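Arylsulfatase (PDB 7AJ0) hydrolyses sulfate esters as a calcium-binding, hexameric sulfatase that is active on fucoidan and probably removes sulfate groups from the polysaccharide in an exo-acting manner. Local coordinates at residues 111-116 / 135-140; 175-180 / 241-246; 268-273 / 296-301; 427-432 / 439-444. All blocks are in the same frame, centred on the assembly; numbering follows the deposited sequence.

Contact 1: residues 111-116 / 135-140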
# COMPACT_ATOMS: atom_id res chain seq x y z
N THR A 111 -4.14 12.36 -39.44
CA THR A 111 -3.30 13.52 -39.69
C THR A 111 -1.82 13.20 -39.80
O THR A 111 -1.04 14.09 -40.15
CB THR A 111 -3.48 14.58 -38.60
OG1 THR A 111 -2.97 14.08 -37.35
CG2 THR A 111 -4.95 14.94 -38.43
N GLY A 112 -1.39 11.97 -39.52
CA GLY A 112 0.02 11.66 -39.51
C GLY A 112 0.81 12.37 -38.44
O GLY A 112 2.04 12.44 -38.52
N ARG A 113 0.13 12.89 -37.42
CA ARG A 113 0.74 13.82 -36.48
C ARG A 113 0.30 13.52 -35.06
O ARG A 113 -0.90 13.34 -34.80
CB ARG A 113 0.38 15.26 -36.85
CG ARG A 113 1.31 15.87 -37.88
CD ARG A 113 0.65 16.94 -38.71
NE ARG A 113 0.11 18.04 -37.91
CZ ARG A 113 0.84 19.00 -37.36
NH1 ARG A 113 2.16 19.00 -37.49
NH2 ARG A 113 0.25 19.97 -36.66
N LEU A 114 1.26 13.44 -34.15
CA LEU A 114 0.93 13.37 -32.74
C LEU A 114 -0.03 14.50 -32.38
O LEU A 114 0.16 15.63 -32.83
CB LEU A 114 2.21 13.46 -31.90
CG LEU A 114 3.11 12.23 -31.95
CD1 LEU A 114 4.48 12.54 -31.36
CD2 LEU A 114 2.46 11.06 -31.22
N PRO A 115 -1.08 14.22 -31.61
CA PRO A 115 -2.12 15.25 -31.40
C PRO A 115 -1.64 16.47 -30.64
O PRO A 115 -2.32 17.51 -30.68
CB PRO A 115 -3.22 14.50 -30.63
CG PRO A 115 -2.55 13.29 -30.06
CD PRO A 115 -1.44 12.93 -30.99
N VAL A 116 -0.50 16.40 -29.94
CA VAL A 116 -0.00 17.60 -29.27
C VAL A 116 0.41 18.65 -30.30
O VAL A 116 0.36 19.85 -30.01
CB VAL A 116 1.16 17.24 -28.33
CG1 VAL A 116 2.38 16.79 -29.11
CG2 VAL A 116 1.48 18.42 -27.43
N TRP A 135 -8.80 21.69 -37.83
CA TRP A 135 -8.90 20.86 -39.02
C TRP A 135 -8.69 21.62 -40.32
O TRP A 135 -8.40 21.00 -41.34
CB TRP A 135 -10.26 20.16 -39.05
CG TRP A 135 -10.22 18.83 -38.38
CD1 TRP A 135 -10.81 18.49 -37.20
CD2 TRP A 135 -9.53 17.67 -38.84
NE1 TRP A 135 -10.54 17.18 -36.90
CE2 TRP A 135 -9.75 16.65 -37.90
CE3 TRP A 135 -8.75 17.39 -39.96
CZ2 TRP A 135 -9.22 15.37 -38.04
CZ3 TRP A 135 -8.22 16.12 -40.11
CH2 TRP A 135 -8.46 15.13 -39.15
N GLU A 136 -8.82 22.95 -40.31
CA GLU A 136 -8.44 23.72 -41.49
C GLU A 136 -6.96 23.51 -41.80
O GLU A 136 -6.58 23.31 -42.96
CB GLU A 136 -8.74 25.20 -41.28
CG GLU A 136 -10.22 25.52 -41.14
CD GLU A 136 -10.49 27.01 -41.00
OE1 GLU A 136 -11.64 27.39 -40.67
OE2 GLU A 136 -9.56 27.81 -41.23
N LYS A 137 -6.12 23.51 -40.77
CA LYS A 137 -4.68 23.38 -40.91
C LYS A 137 -4.26 21.95 -41.20
O LYS A 137 -3.37 21.72 -42.02
CB LYS A 137 -4.03 23.92 -39.63
CG LYS A 137 -2.54 23.73 -39.46
CD LYS A 137 -2.14 24.27 -38.08
CE LYS A 137 -0.67 24.05 -37.74
NZ LYS A 137 0.24 25.01 -38.43
N GLU A 138 -4.89 20.98 -40.54
CA GLU A 138 -4.51 19.59 -40.72
C GLU A 138 -4.94 19.08 -42.10
O GLU A 138 -5.86 19.62 -42.73
CB GLU A 138 -5.12 18.72 -39.62
CG GLU A 138 -4.74 19.13 -38.21
CD GLU A 138 -3.24 19.14 -37.98
OE1 GLU A 138 -2.75 20.05 -37.27
OE2 GLU A 138 -2.56 18.25 -38.52
N VAL A 139 -4.26 18.03 -42.56
CA VAL A 139 -4.47 17.47 -43.89
C VAL A 139 -4.75 15.98 -43.73
O VAL A 139 -3.83 15.20 -43.45
CB VAL A 139 -3.27 17.70 -44.81
CG1 VAL A 139 -3.48 17.01 -46.14
CG2 VAL A 139 -3.02 19.18 -45.00
N SER A 140 -6.00 15.58 -43.92
CA SER A 140 -6.38 14.18 -43.78
C SER A 140 -6.00 13.40 -45.04
O SER A 140 -5.80 13.97 -46.12
CB SER A 140 -7.88 14.05 -43.52
OG SER A 140 -8.63 14.49 -44.64
O HOH W 1 -2.21 17.03 -40.89
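The backbones draw closest where the 111-116 segment leaves helix 102-111 and the 135-140 segment, with Ser-140 as N-cap, leads into helix 141-146: Thr-111 CA packs on Val-139 O, and the CA atoms of Thr-111 and Ser-140 are 5.2 Å apart. Thr-111, Gly-112 and Arg-113 form the Thr-Gly-Arg end of the sulfatase signature that starts at Cys-102, a residue of the calcium site; positive phi at Gly-112 turns the chain out of the helix. Beyond this turn, Arg-113 meets the buried carboxylate of Glu-138 side-on, one nitrogen to each oxygen. NE reaches OE2 at 2.7 Å and NH2 reaches OE1 at 3.1 Å, both on syn lone pairs, with guanidinium and carboxylate nearly coplanar (12°). Bends in both side chains, at chi3 of Arg-113 (58°) and chi2 of Glu-138 (-57°), turn the two groups to meet in this way. NH1 is held separately by Tyr-399 O, so the guanidinium is fixed from more than one direction. Thr-111 sets its CG2 against the six-membered ring of Trp-135, 3.6 Å from CH2, while its OG1 bonds back to Ala-107 O and the indole NE1 goes to Val-160 O. A water bridges the two backbones beside the ion pair: it accepts from Val-139 N and donates to Thr-111 O and, at 2.7 Å, to Glu-138 OE2, the same oxygen that Arg-113 NE grips.

Contact 2: residues 175-180 / 241-246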
# COMPACT_ATOMS: atom_id res chain seq x y z
N TYR A 175 -17.21 11.03 -48.09
CA TYR A 175 -18.43 10.53 -47.47
C TYR A 175 -18.19 10.27 -45.99
O TYR A 175 -17.18 9.66 -45.63
CB TYR A 175 -18.91 9.26 -48.17
CG TYR A 175 -20.25 8.74 -47.70
CD1 TYR A 175 -21.39 9.52 -47.83
CD2 TYR A 175 -20.37 7.48 -47.14
CE1 TYR A 175 -22.62 9.06 -47.40
CE2 TYR A 175 -21.60 7.01 -46.71
CZ TYR A 175 -22.72 7.80 -46.85
OH TYR A 175 -23.94 7.35 -46.43
N PHE A 176 -19.12 10.72 -45.15
CA PHE A 176 -19.13 10.39 -43.74
C PHE A 176 -20.48 9.81 -43.36
O PHE A 176 -21.52 10.27 -43.83
CB PHE A 176 -18.84 11.60 -42.85
CG PHE A 176 -19.09 11.35 -41.39
CD1 PHE A 176 -18.41 10.35 -40.72
CD2 PHE A 176 -20.01 12.11 -40.68
CE1 PHE A 176 -18.63 10.11 -39.38
CE2 PHE A 176 -20.24 11.87 -39.34
CZ PHE A 176 -19.55 10.87 -38.69
N TYR A 177 -20.45 8.80 -42.49
CA TYR A 177 -21.68 8.23 -41.95
C TYR A 177 -21.32 7.58 -40.62
O TYR A 177 -20.66 6.55 -40.60
CB TYR A 177 -22.28 7.21 -42.91
CG TYR A 177 -23.64 6.70 -42.47
CD1 TYR A 177 -23.78 5.88 -41.36
CD2 TYR A 177 -24.79 7.05 -43.17
CE1 TYR A 177 -25.01 5.42 -40.96
CE2 TYR A 177 -26.04 6.59 -42.77
CZ TYR A 177 -26.14 5.78 -41.67
OH TYR A 177 -27.37 5.31 -41.26
N GLY A 178 -21.75 8.19 -39.52
CA GLY A 178 -21.51 7.56 -38.23
C GLY A 178 -21.69 8.54 -37.08
O GLY A 178 -22.47 9.49 -37.18
N LEU A 179 -20.95 8.28 -36.01
CA LEU A 179 -21.12 9.01 -34.76
C LEU A 179 -20.20 10.21 -34.73
O LEU A 179 -18.97 10.04 -34.78
CB LEU A 179 -20.81 8.11 -33.57
CG LEU A 179 -21.55 6.78 -33.41
CD1 LEU A 179 -21.06 5.74 -34.40
CD2 LEU A 179 -21.40 6.28 -31.98
N PRO A 180 -20.73 11.44 -34.66
CA PRO A 180 -19.84 12.58 -34.39
C PRO A 180 -19.04 12.43 -33.11
O PRO A 180 -17.86 12.80 -33.07
CB PRO A 180 -20.81 13.77 -34.32
CG PRO A 180 -21.96 13.36 -35.18
CD PRO A 180 -22.10 11.87 -34.99
N ASP A 241 -23.98 -0.96 -35.19
CA ASP A 241 -22.90 -1.54 -35.98
C ASP A 241 -23.40 -2.35 -37.17
O ASP A 241 -22.64 -2.60 -38.10
CB ASP A 241 -22.00 -2.40 -35.10
CG ASP A 241 -20.86 -1.61 -34.47
OD1 ASP A 241 -20.02 -1.08 -35.24
OD2 ASP A 241 -20.82 -1.48 -33.23
N GLN A 242 -24.67 -2.77 -37.15
CA GLN A 242 -25.26 -3.36 -38.34
C GLN A 242 -25.55 -2.30 -39.39
O GLN A 242 -25.38 -2.54 -40.60
CB GLN A 242 -26.55 -4.10 -37.98
CG GLN A 242 -26.37 -5.24 -36.99
CD GLN A 242 -25.48 -6.34 -37.51
OE1 GLN A 242 -25.76 -6.94 -38.55
NE2 GLN A 242 -24.39 -6.62 -36.80
N VAL A 243 -25.96 -1.11 -38.95
CA VAL A 243 -26.22 -0.01 -39.88
C VAL A 243 -24.91 0.47 -40.51
O VAL A 243 -24.85 0.74 -41.71
CB VAL A 243 -26.95 1.13 -39.17
CG1 VAL A 243 -27.05 2.35 -40.07
CG2 VAL A 243 -28.33 0.67 -38.72
N LEU A 244 -23.86 0.58 -39.70
CA LEU A 244 -22.56 0.97 -40.24
C LEU A 244 -22.05 -0.06 -41.24
O LEU A 244 -21.52 0.30 -42.30
CB LEU A 244 -21.55 1.15 -39.10
CG LEU A 244 -21.87 2.25 -38.09
CD1 LEU A 244 -20.91 2.18 -36.91
CD2 LEU A 244 -21.80 3.62 -38.74
N ARG A 245 -22.20 -1.34 -40.91
CA ARG A 245 -21.82 -2.40 -41.85
C ARG A 245 -22.54 -2.22 -43.18
O ARG A 245 -21.92 -2.29 -44.24
CB ARG A 245 -22.12 -3.76 -41.23
CG ARG A 245 -21.68 -4.97 -42.05
CD ARG A 245 -22.69 -5.39 -43.11
NE ARG A 245 -24.08 -5.26 -42.66
CZ ARG A 245 -24.66 -6.03 -41.75
NH1 ARG A 245 -23.97 -7.01 -41.17
NH2 ARG A 245 -25.92 -5.82 -41.41
N ASP A 246 -23.85 -1.98 -43.13
CA ASP A 246 -24.61 -1.78 -44.36
C ASP A 246 -24.06 -0.62 -45.17
O ASP A 246 -23.97 -0.71 -46.40
CB ASP A 246 -26.09 -1.55 -44.03
CG ASP A 246 -26.78 -2.79 -43.49
OD1 ASP A 246 -26.27 -3.91 -43.74
OD2 ASP A 246 -27.83 -2.65 -42.83
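The ring of Tyr-177 is met at its edge by Leu-244, whose CD2 lies close to the ring plane, 4.0 Å from CD1 of Tyr-177. Farther along the same ring Val-243 comes in obliquely, its CG1 3.8 Å from CE1 and 3.2 Å from OH of Tyr-177, so the phenol end rests against a methyl group. Phe-176, on the neighbouring position of the strand, has Gly-178 N above one face, 3.5 Å from the plane and toward the rim. With CG of Tyr-177 opposite the backbone N (chi1 -173°), its ring is carried from the strand toward the helix, where the side chains of Tyr-177 and Val-243 cross at about a right angle. Leu-244 reaches further: CD2 also packs on Tyr-177 O and on Gly-178 CA, at 4.0 Å from the latter, while CD1 faces CD1 of Leu-179. The contact is packing, with no polar bond across it. Elsewhere on the helix, Arg-245 sets NE and NH2 on the single oxygen OD1 of Asp-246, both from the same face of the carboxylate, with NE at 2.8 Å, and its NH1 forms a salt bridge with Glu-304. Tyr-177 also packs on Leu-216, Ala-228 and Tyr-229 of the antiparallel strands 215-220 and 226-230. Helix 240-258 here covers strand 175-177, which runs parallel to strand 151-155, in the alpha/beta sandwich typical of the alkaline phosphatase-like sulfatase fold.

Contact 3: residues 268-273 / 296-301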
# COMPACT_ATOMS: atom_id res chain seq x y z
N PHE A 268 -15.68 0.93 -36.06
CA PHE A 268 -16.70 0.32 -35.21
C PHE A 268 -17.01 1.23 -34.03
O PHE A 268 -16.14 1.91 -33.49
CB PHE A 268 -16.23 -1.03 -34.67
CG PHE A 268 -16.03 -2.09 -35.71
CD1 PHE A 268 -17.09 -2.90 -36.10
CD2 PHE A 268 -14.79 -2.29 -36.28
CE1 PHE A 268 -16.91 -3.88 -37.05
CE2 PHE A 268 -14.60 -3.27 -37.23
CZ PHE A 268 -15.66 -4.07 -37.62
N SER A 269 -18.28 1.23 -33.62
CA SER A 269 -18.63 1.80 -32.32
C SER A 269 -18.18 0.88 -31.19
O SER A 269 -17.72 1.35 -30.14
CB SER A 269 -20.13 2.06 -32.23
OG SER A 269 -20.48 2.49 -30.92
N LYS A 270 -18.30 -0.42 -31.39
CA LYS A 270 -17.82 -1.38 -30.40
C LYS A 270 -16.30 -1.33 -30.34
O LYS A 270 -15.63 -1.00 -31.32
CB LYS A 270 -18.30 -2.78 -30.75
CG LYS A 270 -19.79 -2.98 -30.54
CD LYS A 270 -20.34 -4.10 -31.40
CE LYS A 270 -21.83 -4.30 -31.16
NZ LYS A 270 -22.63 -3.06 -31.41
N ILE A 271 -15.73 -1.67 -29.17
CA ILE A 271 -16.45 -2.15 -28.00
C ILE A 271 -16.50 -1.09 -26.90
O ILE A 271 -16.32 -1.39 -25.72
CB ILE A 271 -15.79 -3.44 -27.44
CG1 ILE A 271 -14.32 -3.19 -27.11
CG2 ILE A 271 -15.92 -4.58 -28.44
CD1 ILE A 271 -13.67 -4.33 -26.36
N HIS A 272 -16.73 0.16 -27.29
CA HIS A 272 -16.89 1.23 -26.32
C HIS A 272 -18.15 1.01 -25.49
O HIS A 272 -19.16 0.49 -25.98
CB HIS A 272 -16.98 2.58 -27.03
CG HIS A 272 -16.51 3.74 -26.20
ND1 HIS A 272 -17.22 4.20 -25.11
CD2 HIS A 272 -15.42 4.53 -26.31
CE1 HIS A 272 -16.58 5.23 -24.58
NE2 HIS A 272 -15.48 5.45 -25.28
N ASN A 273 -18.08 1.39 -24.22
CA ASN A 273 -19.26 1.32 -23.36
C ASN A 273 -20.25 2.41 -23.75
O ASN A 273 -19.86 3.47 -24.26
CB ASN A 273 -18.86 1.46 -21.89
CG ASN A 273 -18.66 2.91 -21.48
OD1 ASN A 273 -17.70 3.56 -21.91
ND2 ASN A 273 -19.55 3.41 -20.65
N VAL A 296 -18.00 -10.78 -30.69
CA VAL A 296 -18.43 -11.72 -31.72
C VAL A 296 -19.08 -10.97 -32.88
O VAL A 296 -18.89 -11.33 -34.05
CB VAL A 296 -19.39 -12.77 -31.12
CG1 VAL A 296 -20.00 -13.62 -32.21
CG2 VAL A 296 -18.64 -13.64 -30.11
N GLU A 297 -19.84 -9.92 -32.59
CA GLU A 297 -20.44 -9.12 -33.65
C GLU A 297 -19.36 -8.44 -34.50
O GLU A 297 -19.44 -8.44 -35.73
CB GLU A 297 -21.39 -8.08 -33.06
CG GLU A 297 -21.99 -7.12 -34.09
CD GLU A 297 -23.28 -6.47 -33.61
OE1 GLU A 297 -23.76 -6.81 -32.51
OE2 GLU A 297 -23.82 -5.60 -34.34
N VAL A 298 -18.35 -7.87 -33.86
CA VAL A 298 -17.27 -7.22 -34.60
C VAL A 298 -16.57 -8.22 -35.51
O VAL A 298 -16.20 -7.90 -36.65
CB VAL A 298 -16.28 -6.55 -33.63
CG1 VAL A 298 -14.98 -6.20 -34.36
CG2 VAL A 298 -16.90 -5.31 -33.01
N ASP A 299 -16.37 -9.44 -35.02
CA ASP A 299 -15.68 -10.45 -35.82
C ASP A 299 -16.53 -10.88 -37.02
O ASP A 299 -15.99 -11.14 -38.10
CB ASP A 299 -15.33 -11.66 -34.96
CG ASP A 299 -14.62 -12.75 -35.74
OD1 ASP A 299 -13.44 -12.56 -36.08
OD2 ASP A 299 -15.26 -13.79 -36.02
N ASP A 300 -17.85 -10.97 -36.83
CA ASP A 300 -18.71 -11.34 -37.95
C ASP A 300 -18.74 -10.24 -39.01
O ASP A 300 -18.69 -10.53 -40.21
CB ASP A 300 -20.13 -11.62 -37.45
CG ASP A 300 -20.26 -13.00 -36.82
OD1 ASP A 300 -19.27 -13.76 -36.83
OD2 ASP A 300 -21.36 -13.32 -36.32
N ILE A 301 -18.82 -8.98 -38.58
CA ILE A 301 -18.82 -7.88 -39.54
C ILE A 301 -17.50 -7.85 -40.30
O ILE A 301 -17.48 -7.63 -41.52
CB ILE A 301 -19.09 -6.55 -38.82
CG1 ILE A 301 -20.55 -6.51 -38.34
CG2 ILE A 301 -18.80 -5.37 -39.73
CD1 ILE A 301 -20.84 -5.44 -37.31
O HOH W 2 -24.92 -3.32 -33.49
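Val-298 places CG1 squarely over the Phe-268 ring, 4.0 Å from its centroid and 11° off the normal, a CH-pi contact. Ile-301, one helical turn on, meets the edge of the same ring with CG2, 3.6 Å from CE1 of Phe-268. The other branch of Val-298, CG2, lies between CD1 of Phe-268 and CB of Lys-270, at 3.7 Å from the latter, so one valine wedges between two loop residues. Lys-270 then crosses Glu-297 at about a right angle; bent at its last torsion (chi4 57°), it keeps NZ 4.1 Å from OE2 of Glu-297, and a water accepting from NZ and donating to OE2 joins the two. Each charge has a nearer partner: NZ makes a salt bridge with Asp-241, and OE2 is bonded by Gln-242, both on helix 240-258. Farther out, a cis peptide precedes Ile-271, and the backbone of Lys-270 and Ile-271 bonds to Asp-60, while His-272 packs on Asp-60 and Asp-61. These aspartates belong to the calcium site, so helix 290-311 backs a loop that packs on calcium ligands at the C-terminal end of strand 262-267 of the central sheet, consistent with the metal site of the alkaline phosphatase-like sulfatase fold.

Contact 4: residues 427-432 / 439-444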
# COMPACT_ATOMS: atom_id res chain seq x y z
N GLU A 427 -0.80 16.94 -23.54
CA GLU A 427 0.34 17.83 -23.65
C GLU A 427 1.53 17.40 -22.79
O GLU A 427 2.49 18.16 -22.66
CB GLU A 427 -0.07 19.26 -23.26
CG GLU A 427 -0.87 19.99 -24.33
CD GLU A 427 -2.34 20.16 -23.97
OE1 GLU A 427 -2.77 19.66 -22.91
OE2 GLU A 427 -3.06 20.82 -24.75
N ASP A 428 1.49 16.20 -22.22
CA ASP A 428 2.57 15.69 -21.38
C ASP A 428 3.31 14.58 -22.12
O ASP A 428 2.70 13.59 -22.53
CB ASP A 428 2.02 15.16 -20.05
CG ASP A 428 1.52 16.26 -19.14
OD1 ASP A 428 2.29 17.20 -18.86
OD2 ASP A 428 0.35 16.19 -18.72
N PHE A 429 4.62 14.76 -22.28
CA PHE A 429 5.48 13.70 -22.80
C PHE A 429 5.88 12.79 -21.65
O PHE A 429 6.52 13.24 -20.69
CB PHE A 429 6.71 14.29 -23.48
CG PHE A 429 7.70 13.26 -23.95
CD1 PHE A 429 7.48 12.57 -25.12
CD2 PHE A 429 8.83 12.99 -23.21
CE1 PHE A 429 8.38 11.62 -25.56
CE2 PHE A 429 9.74 12.04 -23.64
CZ PHE A 429 9.52 11.36 -24.82
N THR A 430 5.52 11.51 -21.74
CA THR A 430 5.68 10.59 -20.62
C THR A 430 6.68 9.47 -20.87
O THR A 430 7.37 9.07 -19.93
CB THR A 430 4.33 9.96 -20.25
OG1 THR A 430 3.82 9.21 -21.36
CG2 THR A 430 3.31 11.04 -19.89
N ALA A 431 6.78 8.97 -22.09
CA ALA A 431 7.63 7.81 -22.32
C ALA A 431 7.94 7.67 -23.80
O ALA A 431 7.31 8.29 -24.65
CB ALA A 431 6.96 6.52 -21.80
N LEU A 432 8.95 6.85 -24.08
CA LEU A 432 9.29 6.44 -25.44
C LEU A 432 9.69 4.98 -25.41
O LEU A 432 10.03 4.43 -24.35
CB LEU A 432 10.41 7.30 -26.04
CG LEU A 432 11.78 7.25 -25.37
CD1 LEU A 432 12.62 6.08 -25.84
CD2 LEU A 432 12.52 8.57 -25.61
N ILE A 439 11.10 3.38 -21.77
CA ILE A 439 11.65 4.36 -20.85
C ILE A 439 10.55 5.34 -20.48
O ILE A 439 9.95 5.98 -21.36
CB ILE A 439 12.85 5.10 -21.46
CG1 ILE A 439 13.91 4.10 -21.94
CG2 ILE A 439 13.47 6.05 -20.44
CD1 ILE A 439 13.80 3.77 -23.41
N HIS A 440 10.28 5.47 -19.18
CA HIS A 440 9.24 6.36 -18.68
C HIS A 440 9.89 7.58 -18.03
O HIS A 440 10.74 7.44 -17.15
CB HIS A 440 8.34 5.67 -17.66
CG HIS A 440 7.58 4.50 -18.21
ND1 HIS A 440 6.23 4.56 -18.49
CD2 HIS A 440 7.97 3.24 -18.51
CE1 HIS A 440 5.83 3.39 -18.95
NE2 HIS A 440 6.87 2.57 -18.97
N PHE A 441 9.46 8.77 -18.45
CA PHE A 441 9.85 10.01 -17.79
C PHE A 441 8.74 10.55 -16.89
O PHE A 441 9.03 11.33 -15.99
CB PHE A 441 10.24 11.05 -18.83
CG PHE A 441 11.31 10.58 -19.77
CD1 PHE A 441 12.65 10.71 -19.44
CD2 PHE A 441 10.98 9.98 -20.98
CE1 PHE A 441 13.64 10.26 -20.30
CE2 PHE A 441 11.97 9.53 -21.84
CZ PHE A 441 13.30 9.67 -21.50
N LYS A 442 7.50 10.13 -17.12
CA LYS A 442 6.38 10.40 -16.22
C LYS A 442 5.54 9.13 -16.16
O LYS A 442 5.36 8.45 -17.18
CB LYS A 442 5.55 11.59 -16.69
CG LYS A 442 6.28 12.93 -16.54
CD LYS A 442 5.45 14.10 -17.05
CE LYS A 442 6.17 15.42 -16.84
NZ LYS A 442 5.37 16.57 -17.33
N VAL A 443 5.04 8.81 -14.97
CA VAL A 443 4.44 7.52 -14.69
C VAL A 443 3.03 7.71 -14.16
O VAL A 443 2.80 8.53 -13.26
CB VAL A 443 5.29 6.72 -13.68
CG1 VAL A 443 4.49 5.58 -13.07
CG2 VAL A 443 6.55 6.20 -14.35
N PHE A 444 2.08 6.96 -14.73
CA PHE A 444 0.73 6.92 -14.20
C PHE A 444 0.67 5.96 -13.02
O PHE A 444 1.15 4.83 -13.10
CB PHE A 444 -0.26 6.47 -15.28
CG PHE A 444 -0.50 7.50 -16.35
CD1 PHE A 444 0.34 7.58 -17.45
CD2 PHE A 444 -1.57 8.37 -16.26
CE1 PHE A 444 0.11 8.52 -18.44
CE2 PHE A 444 -1.80 9.31 -17.25
CZ PHE A 444 -0.96 9.38 -18.33
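Thr-430 O is gripped by two consecutive amides across the hairpin, Phe-441 N at 2.6 Å and Lys-442 N at 3.0 Å. The Lys-442 donor lies in the carbonyl plane on a lone pair, whereas that of Phe-441 is tilted from it by 21°. Leu-432 and Ile-439 form the hydrogen-bonded antiparallel pair, with bonds in both directions, and their side chains run side by side, CD1 of Leu-432 3.6 Å from CD1 of Ile-439. Next to it, in the non-hydrogen-bonded pair, CB of Ala-431 sits over a face of the His-440 imidazole, whose NE2 is held by Glu-476. Phe-441, on the side of Leu-432, takes CD2 of that leucine at its ring edge. CE2 of Phe-429 is 3.6 Å from CD2 of Phe-441; the ring planes are 30° apart and so displaced that they hardly overlap. Met-496 of helix 489-505 packs on both rings. An extended Lys-442 chain passes Phe-429 O to a long salt bridge, NZ to Asp-428 OD1 3.5 Å. After Phe-441 the chain swings away: strands 428-432 and 442-444 run at 89° to each other, and Val-443 and Phe-444 pack on Phe-457 and Thr-463 of two different neighbouring subunits. Toward strand 420-425, Thr-430 and Ala-431 face Met-423 as a classic beta bulge, in a hairpin at the centre of the four-stranded antiparallel sheet characteristic of the C-terminal part of sulfatases.

How the contacts relate
All four contacts are largely buried, but contact 4 alone reaches neighbouring subunits. Contacts 2 and 3 share a neighbourhood, their centres 12 Å apart: helix 240-258 takes part in both, packing on a strand in the first and supplying polar partners to the second. Contact 2 is plain packing, whereas contact 3 mixes a ring with water-bridged charges and connects to calcium ligands through Asp-60 and Asp-61. Contact 1, on the far side of the chain's centre from contact 3, depends on a buried ion pair between loops. It touches contact 4 through Val-116 and Glu-427, where the sulfatase core meets the C-terminal sheet; contact 4 differs in adding backbone pairing to its side-chain packing.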